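Local coordinates for interphotoreceptor retinoid-binding protein (Xenopus laevis, PDB 1J7X) that probably binds retinoids and carries them between the photoreceptors and the pigment epithelium, at residues A[146-151]-A[206-211]. Sequence-based numbering, arbitrary orientation.
Sequences DLRYNV and YVLTSH
D146 and L208 form a parallel bridge, their CA atoms 4.8 Å apart, where strand 142-146 runs beside strand 204-209. One residue on, L147 N donates to L208 O at 2.9 Å, after which a type I turn from L147 to N150 bends the first chain while the second runs on to S210. The turn is tied back to the second chain by S210, whose OG donates to R148 O at an unusually short 2.5 Å; a small hydroxyl suits this spot, and OG sits between backbone N and carbonyl carbon (chi1 75°), facing the turn.

D146 organises the side chains. Its OD1 accepts from R148 N, 3.1 Å away, an Asx turn that shapes the backbone leaving the strand, and from the opposite face of the carboxylate plane it takes R148 NE. With R148 NH2 on OD2 at 2.8 Å, the arginine holds the carboxylate side-on through two nitrogens. The bend at chi3 (-63°) folds the guanidinium back toward D146, and Y110 also bonds OD2. A leucine suits position 208 because CD1 covers one face of the guanidinium, 3.8 Å from R148 NE, while Y149 OH lies over the opposite face. Replacing D146 by an alanine would remove both carboxylate oxygens, and is likely to leave the buried R148 guanidinium without its charge partner and R148 N without its acceptor. On the other side of the sheet, L147 CD1 meets V207 CG1 at 3.6 Å; L147 also touches F220 of helix 216-226, and V207 touches I232 of the neighbouring strand 231-234.

Parallel neighbouring strands whose C-terminal ends lead into loops, with helix 216-226 packed against them, belong to the beta-beta-alpha spiral of the ClpP/crotonase clan, here in an S41-peptidase-like domain.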
loop_
_atom_site.group_PDB
_atom_site.type_symbol
_atom_site.label_atom_id
_atom_site.label_comp_id
_atom_site.label_asym_id
_atom_site.label_seq_id
_atom_site.Cartn_x
_atom_site.Cartn_y
_atom_site.Cartn_z
ATOM N N ASP A 146 9.513 1.980 11.972
ATOM C CA ASP A 146 8.817 0.805 12.392
ATOM C C ASP A 146 7.310 0.808 11.970
ATOM O O ASP A 146 6.524 1.550 12.511
ATOM C CB ASP A 146 8.906 0.658 13.884
ATOM C CG ASP A 146 8.478 -0.691 14.352
ATOM O OD1 ASP A 146 7.896 -1.491 13.566
ATOM O OD2 ASP A 146 8.765 -1.005 15.535
ATOM N N LEU A 147 6.919 0.030 10.923
ATOM C CA LEU A 147 5.571 -0.036 10.499
ATOM C C LEU A 147 4.917 -1.354 10.781
ATOM O O LEU A 147 3.853 -1.721 10.211
ATOM C CB LEU A 147 5.528 0.216 8.956
ATOM C CG LEU A 147 6.052 1.538 8.540
ATOM C CD1 LEU A 147 6.038 1.675 6.836
ATOM C CD2 LEU A 147 5.369 2.686 9.219
ATOM N N ARG A 148 5.572 -2.121 11.621
ATOM C CA ARG A 148 5.041 -3.425 11.992
ATOM C C ARG A 148 3.652 -3.383 12.565
ATOM O O ARG A 148 2.953 -4.396 12.485
ATOM C CB ARG A 148 5.953 -4.201 13.001
ATOM C CG ARG A 148 7.280 -4.604 12.364
ATOM C CD ARG A 148 8.260 -5.181 13.407
ATOM N NE ARG A 148 8.618 -4.203 14.396
ATOM C CZ ARG A 148 9.373 -4.463 15.468
ATOM N NH1 ARG A 148 9.930 -5.670 15.582
ATOM N NH2 ARG A 148 9.669 -3.493 16.328
ATOM N N TYR A 149 3.252 -2.278 13.199
ATOM C CA TYR A 149 1.944 -2.163 13.783
ATOM C C TYR A 149 1.045 -1.201 13.060
ATOM O O TYR A 149 0.029 -0.778 13.573
ATOM C CB TYR A 149 2.173 -1.686 15.282
ATOM C CG TYR A 149 3.294 -2.463 15.950
ATOM C CD1 TYR A 149 3.084 -3.716 16.384
ATOM C CD2 TYR A 149 4.612 -1.970 15.966
ATOM C CE1 TYR A 149 4.115 -4.479 16.942
ATOM C CE2 TYR A 149 5.648 -2.709 16.507
ATOM C CZ TYR A 149 5.380 -3.959 17.038
ATOM O OH TYR A 149 6.430 -4.755 17.492
ATOM N N ASN A 150 1.454 -0.821 11.828
ATOM C CA ASN A 150 0.786 0.208 11.077
ATOM C C ASN A 150 -0.153 -0.363 10.066
ATOM O O ASN A 150 0.204 -0.942 9.042
ATOM C CB ASN A 150 1.773 1.139 10.537
ATOM C CG ASN A 150 1.199 2.426 9.968
ATOM O OD1 ASN A 150 0.108 2.480 9.363
ATOM N ND2 ASN A 150 1.938 3.521 10.144
ATOM N N VAL A 151 -1.430 -0.238 10.425
ATOM C CA VAL A 151 -2.535 -0.755 9.624
ATOM C C VAL A 151 -3.014 0.239 8.593
ATOM O O VAL A 151 -3.935 0.031 7.822
ATOM C CB VAL A 151 -3.727 -1.122 10.547
ATOM C CG1 VAL A 151 -3.239 -2.218 11.489
ATOM C CG2 VAL A 151 -4.329 0.126 11.230
ATOM N N TYR A 206 15.809 2.204 7.194
ATOM C CA TYR A 206 15.346 0.832 7.357
ATOM C C TYR A 206 13.894 0.762 7.805
ATOM O O TYR A 206 13.550 1.328 8.825
ATOM C CB TYR A 206 16.247 0.130 8.318
ATOM C CG TYR A 206 17.684 0.199 7.874
ATOM C CD1 TYR A 206 18.470 1.303 8.177
ATOM C CD2 TYR A 206 18.248 -0.802 7.058
ATOM C CE1 TYR A 206 19.790 1.439 7.721
ATOM C CE2 TYR A 206 19.522 -0.729 6.664
ATOM C CZ TYR A 206 20.310 0.423 6.951
ATOM O OH TYR A 206 21.594 0.478 6.432
ATOM N N VAL A 207 12.996 0.154 6.978
ATOM C CA VAL A 207 11.575 0.075 7.265
ATOM C C VAL A 207 11.192 -1.289 7.705
ATOM O O VAL A 207 11.510 -2.261 7.024
ATOM C CB VAL A 207 10.761 0.443 6.036
ATOM C CG1 VAL A 207 9.333 0.430 6.358
ATOM C CG2 VAL A 207 11.180 1.825 5.554
ATOM N N LEU A 208 10.624 -1.411 8.878
ATOM C CA LEU A 208 10.222 -2.664 9.474
ATOM C C LEU A 208 8.794 -2.957 9.099
ATOM O O LEU A 208 7.884 -2.130 9.304
ATOM C CB LEU A 208 10.369 -2.647 11.004
ATOM C CG LEU A 208 11.705 -2.171 11.576
ATOM C CD1 LEU A 208 11.692 -2.459 13.075
ATOM C CD2 LEU A 208 12.880 -2.736 10.931
ATOM N N THR A 209 8.523 -4.199 8.634
ATOM C CA THR A 209 7.189 -4.587 8.283
ATOM C C THR A 209 6.736 -5.885 8.912
ATOM O O THR A 209 7.578 -6.709 9.271
ATOM C CB THR A 209 7.066 -4.799 6.720
ATOM O OG1 THR A 209 8.012 -5.849 6.374
ATOM C CG2 THR A 209 7.378 -3.481 5.983
ATOM N N SER A 210 5.444 -6.058 9.005
ATOM C CA SER A 210 4.781 -7.281 9.491
ATOM C C SER A 210 3.631 -7.644 8.562
ATOM O O SER A 210 3.169 -6.839 7.748
ATOM C CB SER A 210 4.195 -7.161 10.936
ATOM O OG SER A 210 3.029 -6.430 11.031
ATOM N N HIS A 211 3.051 -8.849 8.805
ATOM C CA HIS A 211 1.876 -9.269 8.115
ATOM C C HIS A 211 0.689 -8.397 8.402
ATOM O O HIS A 211 -0.290 -8.470 7.693
ATOM C CB HIS A 211 1.518 -10.696 8.465
ATOM C CG HIS A 211 1.145 -10.887 9.917
ATOM N ND1 HIS A 211 -0.173 -10.940 10.344
ATOM C CD2 HIS A 211 1.902 -11.097 11.017
ATOM C CE1 HIS A 211 -0.196 -11.094 11.657
ATOM N NE2 HIS A 211 1.045 -11.161 12.090
#